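Local coordinates for initiator protein NS1 (Human bocavirus, PDB 4KW3) that probably binds and nicks the viral replication origin through this N-terminal nuclease domain, starting rolling-circle replication, with helicase activity carried by the full-length protein, at residues 206-210 / 211-215; 258-261 / 262-266; 67-70 / 71-74; 227-231 / 232-236. All blocks are in the same frame, centred on the assembly; numbering follows the deposited sequence.

How the contacts relate
Each contact is made within one continuous stretch of chain, so all four are local: contact 2 runs along a helix, contact 1 along a helix and its end, and contacts 3 and 4 turn the chain. They follow in series and none nests in or crosses another. Contact 3 comes first, in the bend from helix 60-69 to helix 74-94, and touches none of the others. Contact 1 follows on helix 204-212, contact 4 turns the loop after helix 225-228, and contact 2 lies on helix 257-268. These last three are bound together in space. K209 forms a salt bridge with D265, F235 packs on P214, and N233 OD1 accepts a probable hydrogen bond from K258 N.

Contact 1: residues 206-210 / 211-215; sequences RFFKN and YLLPK
F207 and Y211 lie side by side and point the same way on helix 204-212, whose last residues begin the RCR-3 motif of an HUH-type nuclease domain; Y211 is its predicted nicking tyrosine. Their ring planes differ by 18°, but the centroids of the F207 and Y211 rings are 5.5 Å apart, so the rings are slid past each other and barely overlap. F207 CZ meets Y211 CD2 at 3.7 Å. In both residues CG is anti to the backbone N (chi1 close to 175°), which accounts for the shared direction. F208 instead packs against both Y260 of helix 257-268 and strand 241-247, and L213 covers one face of its ring: L213 CG stands 4.0 Å from the F208 centroid, 14° off the normal, a CH-pi contact. L212 crosses F208 at about a right angle, L212 CB against F208 CD1. The backbone widens here into a pi-type turn, as the 2.9 Å bond from L213 N to F208 O spans five residues, whereas Y211 N reaches F207 O over four. P214 then centres an inverse gamma turn. Beyond it K215 doubles back over the tyrosine ring, its NZ salt-bridged to the predicted metal ligand E108 and weakly bonded to Y211 OH at 3.3 Å.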
loop_
_atom_site.group_PDB
_atom_site.type_symbol
_atom_site.label_atom_id
_atom_site.label_comp_id
_atom_site.label_asym_id
_atom_site.label_seq_id
_atom_site.Cartn_x
_atom_site.Cartn_y
_atom_site.Cartn_z
ATOM N N ARG A 206 14.996 -8.982 1.912
ATOM C CA ARG A 206 15.755 -8.082 2.770
ATOM C C ARG A 206 15.274 -6.651 2.654
ATOM O O ARG A 206 15.329 -5.888 3.623
ATOM C CB ARG A 206 17.264 -8.210 2.554
ATOM C CG ARG A 206 17.882 -9.279 3.438
ATOM C CD ARG A 206 19.412 -9.366 3.384
ATOM N NE ARG A 206 19.841 -10.465 4.241
ATOM C CZ ARG A 206 19.843 -11.738 3.866
ATOM N NH1 ARG A 206 19.486 -12.067 2.630
ATOM N NH2 ARG A 206 20.220 -12.679 4.722
ATOM N N PHE A 207 14.790 -6.284 1.472
ATOM C CA PHE A 207 14.239 -4.952 1.298
ATOM C C PHE A 207 12.945 -4.830 2.109
ATOM O O PHE A 207 12.712 -3.816 2.784
ATOM C CB PHE A 207 14.022 -4.620 -0.172
ATOM C CG PHE A 207 13.358 -3.311 -0.377
ATOM C CD1 PHE A 207 14.064 -2.131 -0.175
ATOM C CD2 PHE A 207 12.003 -3.250 -0.702
ATOM C CE1 PHE A 207 13.454 -0.905 -0.317
ATOM C CE2 PHE A 207 11.377 -2.031 -0.860
ATOM C CZ PHE A 207 12.098 -0.851 -0.666
ATOM N N PHE A 208 12.124 -5.878 2.049
ATOM C CA PHE A 208 10.919 -5.993 2.882
ATOM C C PHE A 208 11.259 -5.890 4.369
ATOM O O PHE A 208 10.697 -5.063 5.093
ATOM C CB PHE A 208 10.227 -7.338 2.606
ATOM C CG PHE A 208 8.968 -7.574 3.413
ATOM C CD1 PHE A 208 7.975 -6.602 3.496
ATOM C CD2 PHE A 208 8.770 -8.786 4.067
ATOM C CE1 PHE A 208 6.813 -6.826 4.223
ATOM C CE2 PHE A 208 7.603 -9.023 4.819
ATOM C CZ PHE A 208 6.622 -8.037 4.892
ATOM N N LYS A 209 12.194 -6.733 4.809
ATOM C CA LYS A 209 12.542 -6.845 6.217
ATOM C C LYS A 209 13.147 -5.557 6.746
ATOM O O LYS A 209 12.784 -5.098 7.841
ATOM C CB LYS A 209 13.529 -7.987 6.451
ATOM C CG LYS A 209 13.884 -8.172 7.923
ATOM C CD LYS A 209 15.171 -8.969 8.153
ATOM C CE LYS A 209 16.376 -8.164 7.779
ATOM N NZ LYS A 209 17.649 -8.782 8.253
ATOM N N ASN A 210 14.040 -4.950 5.956
ATOM C CA ASN A 210 14.784 -3.807 6.460
ATOM C C ASN A 210 14.170 -2.448 6.210
ATOM O O ASN A 210 14.373 -1.541 7.020
ATOM C CB ASN A 210 16.232 -3.828 5.957
ATOM C CG ASN A 210 17.012 -4.926 6.586
ATOM O OD1 ASN A 210 16.819 -5.207 7.765
ATOM N ND2 ASN A 210 17.858 -5.594 5.811
ATOM N N TYR A 211 13.383 -2.309 5.146
ATOM C CA TYR A 211 12.845 -0.992 4.848
ATOM C C TYR A 211 11.329 -0.918 5.072
ATOM O O TYR A 211 10.852 0.050 5.625
ATOM C CB TYR A 211 13.231 -0.463 3.436
ATOM C CG TYR A 211 12.492 0.834 3.167
ATOM C CD1 TYR A 211 12.965 2.050 3.685
ATOM C CD2 TYR A 211 11.274 0.842 2.472
ATOM C CE1 TYR A 211 12.255 3.236 3.504
ATOM C CE2 TYR A 211 10.559 2.023 2.285
ATOM C CZ TYR A 211 11.055 3.217 2.811
ATOM O OH TYR A 211 10.355 4.394 2.635
ATOM N N LEU A 212 10.580 -1.950 4.714
ATOM C CA LEU A 212 9.117 -1.883 4.838
ATOM C C LEU A 212 8.599 -2.290 6.241
ATOM O O LEU A 212 7.700 -1.646 6.781
ATOM C CB LEU A 212 8.453 -2.725 3.751
ATOM C CG LEU A 212 8.611 -2.245 2.299
ATOM C CD1 LEU A 212 7.895 -3.202 1.359
ATOM C CD2 LEU A 212 8.057 -0.818 2.123
ATOM N N LEU A 213 9.179 -3.337 6.830
ATOM C CA LEU A 213 8.717 -3.849 8.120
ATOM C C LEU A 213 8.873 -2.918 9.324
ATOM O O LEU A 213 7.911 -2.686 10.060
ATOM C CB LEU A 213 9.336 -5.211 8.431
ATOM C CG LEU A 213 8.628 -6.370 7.741
ATOM C CD1 LEU A 213 9.078 -7.657 8.368
ATOM C CD2 LEU A 213 7.116 -6.182 7.848
ATOM N N PRO A 214 10.071 -2.352 9.522
ATOM C CA PRO A 214 10.223 -1.665 10.816
ATOM C C PRO A 214 9.657 -0.245 10.826
ATOM O O PRO A 214 10.370 0.735 10.986
ATOM C CB PRO A 214 11.734 -1.688 11.040
ATOM C CG PRO A 214 12.321 -1.703 9.665
ATOM C CD PRO A 214 11.319 -2.350 8.735
ATOM N N LYS A 215 8.347 -0.164 10.652
ATOM C CA LYS A 215 7.634 1.099 10.735
ATOM C C LYS A 215 6.478 0.940 11.720
ATOM O O LYS A 215 5.986 -0.168 11.945
ATOM C CB LYS A 215 7.108 1.512 9.358
ATOM C CG LYS A 215 8.183 1.649 8.303
ATOM C CD LYS A 215 7.606 2.137 6.996
ATOM C CE LYS A 215 8.681 2.282 5.926
ATOM N NZ LYS A 215 8.203 3.124 4.793
#

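Contact 2: residues 258-261 / 262-266; sequences KNYH and ATLDN
Y260 reaches along the helix to overlap L264, its ring atom CE1 lying 4.0 Å from L264 CD1. The two side chains approach from different starting directions: CG of Y260 is anti to the backbone N, while CG of L264 stands beside its own backbone N, and this brings one branch of the leucine to the CD1-CE1 side of the ring. Both residues also touch V7 near the N terminus, and the tyrosine hydroxyl is hydrogen-bonded to I8 N. One residue further on, H261 and D265 run side by side in the same direction, with the imidazole and carboxylate planes 42° apart. Their approach is loose, H261 CE1 being 4.2 Å from D265 OD2. The other carboxylate oxygen, OD1, is engaged by K209 in a salt bridge to helix 204-212, so the aspartate's main charge partner lies outside this helix. The i to i+4 spacing of these pairs is that of an alpha helix, here the C-terminal helix 257-268 of the nuclease domain, and the backbone bears it out: L264 N donates to Y260 O at 3.1 Å in a nearly straight bond (173°), and D265 N to H261 O at 2.8 Å. On another side of the helix N259 O accepts two donors from T263. T263 N comes nearly along the C=O axis at 2.9 Å, whereas T263 OG1, 3.2 Å from N259 O, sits 38° above the carbonyl plane. The threonine hydroxyl is placed there by lying beside its own backbone N, directed back toward the preceding turn.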
loop_
_atom_site.group_PDB
_atom_site.type_symbol
_atom_site.label_atom_id
_atom_site.label_comp_id
_atom_site.label_asym_id
_atom_site.label_seq_id
_atom_site.Cartn_x
_atom_site.Cartn_y
_atom_site.Cartn_z
ATOM N N LYS A 258 5.934 -6.889 14.673
ATOM C CA LYS A 258 7.269 -6.885 15.251
ATOM C C LYS A 258 7.822 -8.302 15.394
ATOM O O LYS A 258 9.011 -8.534 15.146
ATOM C CB LYS A 258 7.309 -6.139 16.579
ATOM C CG LYS A 258 8.699 -5.968 17.110
ATOM C CD LYS A 258 9.161 -4.535 16.983
ATOM C CE LYS A 258 9.574 -3.987 18.333
ATOM N NZ LYS A 258 10.726 -4.754 18.862
ATOM N N ASN A 259 6.971 -9.250 15.769
ATOM C CA ASN A 259 7.438 -10.624 15.852
ATOM C C ASN A 259 7.770 -11.205 14.478
ATOM O O ASN A 259 8.776 -11.904 14.312
ATOM C CB ASN A 259 6.443 -11.513 16.600
ATOM C CG ASN A 259 6.971 -12.918 16.801
ATOM O OD1 ASN A 259 6.253 -13.900 16.615
ATOM N ND2 ASN A 259 8.249 -13.023 17.158
ATOM N N TYR A 260 6.939 -10.890 13.493
ATOM C CA TYR A 260 7.186 -11.290 12.097
ATOM C C TYR A 260 8.559 -10.811 11.649
ATOM O O TYR A 260 9.349 -11.594 11.130
ATOM C CB TYR A 260 6.109 -10.707 11.189
ATOM C CG TYR A 260 5.971 -11.380 9.858
ATOM C CD1 TYR A 260 6.821 -11.060 8.800
ATOM C CD2 TYR A 260 4.941 -12.286 9.625
ATOM C CE1 TYR A 260 6.667 -11.648 7.555
ATOM C CE2 TYR A 260 4.785 -12.882 8.405
ATOM C CZ TYR A 260 5.653 -12.566 7.363
ATOM O OH TYR A 260 5.483 -13.170 6.136
ATOM N N HIS A 261 8.847 -9.531 11.893
ATOM C CA HIS A 261 10.168 -8.964 11.615
ATOM C C HIS A 261 11.315 -9.669 12.343
ATOM O O HIS A 261 12.374 -9.921 11.760
ATOM C CB HIS A 261 10.176 -7.501 11.992
ATOM C CG HIS A 261 11.511 -6.851 11.851
ATOM N ND1 HIS A 261 12.435 -6.820 12.875
ATOM C CD2 HIS A 261 12.085 -6.210 10.807
ATOM C CE1 HIS A 261 13.517 -6.183 12.471
ATOM N NE2 HIS A 261 13.332 -5.805 11.219
ATOM N N ALA A 262 11.088 -9.973 13.620
ATOM C CA ALA A 262 12.077 -10.628 14.468
ATOM C C ALA A 262 12.423 -12.007 13.909
ATOM O O ALA A 262 13.586 -12.380 13.841
ATOM C CB ALA A 262 11.546 -10.756 15.884
ATOM N N THR A 263 11.401 -12.763 13.515
ATOM C CA THR A 263 11.614 -14.068 12.923
ATOM C C THR A 263 12.436 -13.974 11.630
ATOM O O THR A 263 13.397 -14.718 11.459
ATOM C CB THR A 263 10.280 -14.771 12.642
ATOM O OG1 THR A 263 9.568 -14.949 13.873
ATOM C CG2 THR A 263 10.511 -16.118 11.986
ATOM N N LEU A 264 12.074 -13.057 10.727
ATOM C CA LEU A 264 12.887 -12.827 9.530
ATOM C C LEU A 264 14.324 -12.448 9.871
ATOM O O LEU A 264 15.266 -12.935 9.258
ATOM C CB LEU A 264 12.280 -11.760 8.617
ATOM C CG LEU A 264 10.992 -12.140 7.900
ATOM C CD1 LEU A 264 10.527 -10.993 7.005
ATOM C CD2 LEU A 264 11.183 -13.421 7.111
ATOM N N ASP A 265 14.487 -11.577 10.855
ATOM C CA ASP A 265 15.805 -11.046 11.167
ATOM C C ASP A 265 16.705 -12.069 11.868
ATOM O O ASP A 265 17.923 -12.029 11.733
ATOM C CB ASP A 265 15.676 -9.772 11.999
ATOM C CG ASP A 265 16.887 -8.879 11.888
ATOM O OD1 ASP A 265 17.537 -8.884 10.813
ATOM O OD2 ASP A 265 17.182 -8.161 12.871
ATOM N N ASN A 266 16.106 -13.005 12.587
ATOM C CA ASN A 266 16.884 -13.983 13.343
ATOM C C ASN A 266 17.074 -15.370 12.715
ATOM O O ASN A 266 18.164 -15.917 12.779
ATOM C CB ASN A 266 16.351 -14.105 14.776
ATOM C CG ASN A 266 16.313 -12.762 15.502
ATOM O OD1 ASN A 266 15.252 -12.303 15.929
ATOM N ND2 ASN A 266 17.474 -12.129 15.646
#

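Contact 3: residues 67-70 / 71-74; sequences ISLE and DRHF
L69 O, near the end of helix 60-69, receives two backbone donors from the residues that turn the chain away. R72 N approaches it at 2.9 Å with an N-H...O angle of 166°, and H73 N adds a weak bond at 3.3 Å. The H73 ring is set with its edge to the same oxygen, ND1 being 3.6 Å from L69 O. The preceding carbonyl is taken by a side chain: R72 NH1 donates to S68 O at 2.6 Å. That oxygen lies within 4° of the guanidinium plane, although the donor stands well above the carbonyl plane of S68. A bend in the arginine chain at chi3 (47°) folds the group back over the last turn, where L69 CD2 also touches NH1. This is a helix-to-helix connection, for H73 is the N-cap residue of helix 74-94, and its NE2 is hydrogen-bonded to S243 of strand 241-247. E70 and D71 point the same way, with E70 OE2 4.2 Å from D71 OD1, which would probably raise the pKa of one of them somewhat. The guanidinium, in turn, brings positive charge to the carbonyl end of helix 60-69, probably a favourable match with the helix dipole.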
loop_
_atom_site.group_PDB
_atom_site.type_symbol
_atom_site.label_atom_id
_atom_site.label_comp_id
_atom_site.label_asym_id
_atom_site.label_seq_id
_atom_site.Cartn_x
_atom_site.Cartn_y
_atom_site.Cartn_z
ATOM N N ILE A 67 -10.053 -2.657 16.278
ATOM C CA ILE A 67 -10.485 -4.003 15.907
ATOM C C ILE A 67 -11.553 -3.973 14.799
ATOM O O ILE A 67 -11.491 -4.771 13.860
ATOM C CB ILE A 67 -10.996 -4.820 17.126
ATOM C CG1 ILE A 67 -9.819 -5.218 18.006
ATOM C CG2 ILE A 67 -11.620 -6.114 16.676
ATOM C CD1 ILE A 67 -8.785 -6.055 17.241
ATOM N N SER A 68 -12.479 -3.016 14.846
ATOM C CA SER A 68 -13.538 -3.046 13.854
ATOM C C SER A 68 -13.017 -2.521 12.511
ATOM O O SER A 68 -13.564 -2.833 11.461
ATOM C CB SER A 68 -14.775 -2.247 14.291
ATOM O OG SER A 68 -14.572 -0.853 14.181
ATOM N N LEU A 69 -11.971 -1.711 12.552
ATOM C CA LEU A 69 -11.423 -1.114 11.340
ATOM C C LEU A 69 -10.420 -1.991 10.622
ATOM O O LEU A 69 -10.043 -1.687 9.502
ATOM C CB LEU A 69 -10.751 0.215 11.681
ATOM C CG LEU A 69 -11.737 1.358 11.871
ATOM C CD1 LEU A 69 -11.032 2.645 12.326
ATOM C CD2 LEU A 69 -12.484 1.545 10.579
ATOM N N GLU A 70 -10.067 -3.114 11.235
ATOM C CA GLU A 70 -8.827 -3.828 10.915
ATOM C C GLU A 70 -8.463 -4.079 9.449
ATOM O O GLU A 70 -7.313 -3.818 9.065
ATOM C CB GLU A 70 -8.778 -5.130 11.713
ATOM C CG GLU A 70 -7.516 -5.935 11.540
ATOM C CD GLU A 70 -7.672 -7.344 12.070
ATOM O OE1 GLU A 70 -8.611 -7.572 12.868
ATOM O OE2 GLU A 70 -6.864 -8.221 11.697
ATOM N N ASP A 71 -9.387 -4.534 8.611
ATOM C CA ASP A 71 -9.036 -4.675 7.180
ATOM C C ASP A 71 -9.836 -3.744 6.265
ATOM O O ASP A 71 -9.889 -3.945 5.060
ATOM C CB ASP A 71 -9.193 -6.126 6.715
ATOM C CG ASP A 71 -8.167 -7.061 7.340
ATOM O OD1 ASP A 71 -7.102 -6.597 7.812
ATOM O OD2 ASP A 71 -8.450 -8.275 7.403
ATOM N N ARG A 72 -10.466 -2.737 6.853
ATOM C CA ARG A 72 -11.492 -1.963 6.184
ATOM C C ARG A 72 -11.147 -0.486 6.023
ATOM O O ARG A 72 -11.860 0.236 5.325
ATOM C CB ARG A 72 -12.812 -2.046 6.975
ATOM C CG ARG A 72 -13.351 -3.437 7.265
ATOM C CD ARG A 72 -14.466 -3.386 8.337
ATOM N NE ARG A 72 -15.467 -2.344 8.075
ATOM C CZ ARG A 72 -15.813 -1.378 8.930
ATOM N NH1 ARG A 72 -15.255 -1.301 10.130
ATOM N NH2 ARG A 72 -16.729 -0.483 8.585
ATOM N N HIS A 73 -10.127 0.000 6.723
ATOM C CA HIS A 73 -9.840 1.434 6.623
ATOM C C HIS A 73 -9.259 1.736 5.241
ATOM O O HIS A 73 -8.777 0.832 4.555
ATOM C CB HIS A 73 -8.903 1.907 7.723
ATOM C CG HIS A 73 -7.538 1.297 7.648
ATOM N ND1 HIS A 73 -7.223 0.099 8.254
ATOM C CD2 HIS A 73 -6.411 1.711 7.022
ATOM C CE1 HIS A 73 -5.959 -0.189 8.024
ATOM N NE2 HIS A 73 -5.446 0.767 7.269
ATOM N N PHE A 74 -9.302 3.003 4.845
ATOM C CA PHE A 74 -9.087 3.344 3.446
ATOM C C PHE A 74 -7.710 2.924 2.945
ATOM O O PHE A 74 -7.580 2.442 1.824
ATOM C CB PHE A 74 -9.367 4.826 3.166
ATOM C CG PHE A 74 -8.289 5.766 3.649
ATOM C CD1 PHE A 74 -8.208 6.125 4.987
ATOM C CD2 PHE A 74 -7.376 6.323 2.751
ATOM C CE1 PHE A 74 -7.236 7.014 5.431
ATOM C CE2 PHE A 74 -6.383 7.204 3.190
ATOM C CZ PHE A 74 -6.315 7.555 4.529
#

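Contact 4: residues 227-231 / 232-236; sequences VCTSP and DNWFI
S230 O and P231 O accept successive backbone bonds from N233 N and W234 N, at 2.8 Å for S230 O to N233 N and 3.1 Å for P231 O to W234 N. Each bond links residues three apart, and P231 and D232 have the backbone angles of a type I turn, so the backbones of the two segments, 227-231 and 232-236, are joined by a short stretch of 3-10 character at P231 and D232. The bonds differ in approach: N233 N is tilted 33° from the carbonyl plane of S230, whereas W234 N stands 60° above that of P231. The first turn is closed a second time by side chains. N233 ND2 donates to S230 OG at 2.9 Å; chi1 of 63° sets the hydroxyl between its own backbone N and carbonyl carbon, where ND2 reaches it. The amide is fixed at its other end as well, since OD1 probably accepts from K258 N. T229 and W234 then cross at about a right angle. T229 CB meets the edge of the indole, 3.8 Å from W234 CE3 and near the ring plane, while T229 CG2 packs on N233 O at 3.5 Å. The threonine hydroxyl is turned elsewhere, to P225 O. The turn itself lies apart from the nuclease site, in the loop between helix 225-228 and strand 241-247. W234 rests on P225 and D226 of that helix and on N216 of strand 216-217, and F235 next to it reaches P214 and meets H261 of helix 257-268 edge-to-face.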
loop_
_atom_site.group_PDB
_atom_site.type_symbol
_atom_site.label_atom_id
_atom_site.label_comp_id
_atom_site.label_asym_id
_atom_site.label_seq_id
_atom_site.Cartn_x
_atom_site.Cartn_y
_atom_site.Cartn_z
ATOM N N VAL A 227 -1.289 5.803 18.817
ATOM C CA VAL A 227 -2.658 5.302 18.909
ATOM C C VAL A 227 -2.838 4.007 18.104
ATOM O O VAL A 227 -3.400 3.029 18.595
ATOM C CB VAL A 227 -3.702 6.351 18.457
ATOM C CG1 VAL A 227 -5.097 5.735 18.372
ATOM C CG2 VAL A 227 -3.706 7.529 19.401
ATOM N N CYS A 228 -2.357 4.001 16.867
ATOM C CA CYS A 228 -2.656 2.914 15.937
ATOM C C CYS A 228 -1.771 1.706 16.107
ATOM O O CYS A 228 -2.024 0.674 15.485
ATOM C CB CYS A 228 -2.566 3.397 14.489
ATOM S SG CYS A 228 -3.565 4.843 14.111
ATOM N N THR A 229 -0.688 1.859 16.863
ATOM C CA THR A 229 0.290 0.777 17.058
ATOM C C THR A 229 0.247 0.296 18.481
ATOM O O THR A 229 0.326 1.101 19.422
ATOM C CB THR A 229 1.752 1.251 16.746
ATOM O OG1 THR A 229 1.792 1.869 15.452
ATOM C CG2 THR A 229 2.756 0.103 16.822
ATOM N N SER A 230 0.116 -1.012 18.651
ATOM C CA SER A 230 0.149 -1.599 19.990
ATOM C C SER A 230 1.587 -1.713 20.492
ATOM O O SER A 230 2.507 -1.958 19.721
ATOM C CB SER A 230 -0.567 -2.946 19.999
ATOM O OG SER A 230 0.091 -3.866 19.155
ATOM N N PRO A 231 1.783 -1.536 21.802
ATOM C CA PRO A 231 3.122 -1.405 22.396
ATOM C C PRO A 231 4.136 -2.488 22.028
ATOM O O PRO A 231 5.253 -2.131 21.697
ATOM C CB PRO A 231 2.816 -1.405 23.882
ATOM C CG PRO A 231 1.498 -0.710 23.931
ATOM C CD PRO A 231 0.725 -1.202 22.765
ATOM N N ASP A 232 3.755 -3.759 22.009
ATOM C CA ASP A 232 4.660 -4.829 21.559
ATOM C C ASP A 232 5.131 -4.699 20.098
ATOM O O ASP A 232 6.050 -5.391 19.653
ATOM C CB ASP A 232 3.983 -6.180 21.732
ATOM C CG ASP A 232 3.731 -6.509 23.180
ATOM O OD1 ASP A 232 4.333 -5.849 24.056
ATOM O OD2 ASP A 232 2.926 -7.425 23.437
ATOM N N ASN A 233 4.498 -3.818 19.343
ATOM C CA ASN A 233 4.862 -3.664 17.950
ATOM C C ASN A 233 5.475 -2.313 17.628
ATOM O O ASN A 233 5.587 -1.918 16.468
ATOM C CB ASN A 233 3.634 -3.937 17.089
ATOM C CG ASN A 233 3.164 -5.368 17.216
ATOM O OD1 ASN A 233 3.698 -6.258 16.551
ATOM N ND2 ASN A 233 2.188 -5.610 18.106
ATOM N N TRP A 234 5.925 -1.623 18.665
ATOM C CA TRP A 234 6.492 -0.302 18.478
ATOM C C TRP A 234 7.965 -0.374 18.142
ATOM O O TRP A 234 8.744 -1.024 18.835
ATOM C CB TRP A 234 6.295 0.538 19.710
ATOM C CG TRP A 234 6.737 1.930 19.535
ATOM C CD1 TRP A 234 7.922 2.482 19.941
ATOM C CD2 TRP A 234 5.984 2.982 18.921
ATOM N NE1 TRP A 234 7.941 3.823 19.620
ATOM C CE2 TRP A 234 6.767 4.150 18.986
ATOM C CE3 TRP A 234 4.720 3.047 18.320
ATOM C CZ2 TRP A 234 6.328 5.367 18.488
ATOM C CZ3 TRP A 234 4.281 4.268 17.816
ATOM C CH2 TRP A 234 5.079 5.406 17.910
ATOM N N PHE A 235 8.328 0.268 17.044
ATOM C CA PHE A 235 9.708 0.316 16.612
ATOM C C PHE A 235 10.269 1.634 17.101
ATOM O O PHE A 235 9.889 2.703 16.597
ATOM C CB PHE A 235 9.792 0.214 15.099
ATOM C CG PHE A 235 9.589 -1.182 14.562
ATOM C CD1 PHE A 235 10.644 -2.084 14.499
ATOM C CD2 PHE A 235 8.345 -1.578 14.073
ATOM C CE1 PHE A 235 10.460 -3.360 13.941
ATOM C CE2 PHE A 235 8.142 -2.858 13.539
ATOM C CZ PHE A 235 9.205 -3.755 13.483
ATOM N N ILE A 236 11.169 1.557 18.082
ATOM C CA ILE A 236 11.632 2.744 18.801
ATOM C C ILE A 236 12.313 3.798 17.895
ATOM O O ILE A 236 12.155 4.980 18.125
ATOM C CB ILE A 236 12.530 2.347 20.039
ATOM C CG1 ILE A 236 12.651 3.491 21.043
ATOM C CG2 ILE A 236 13.902 1.943 19.602
ATOM C CD1 ILE A 236 11.321 4.198 21.344
#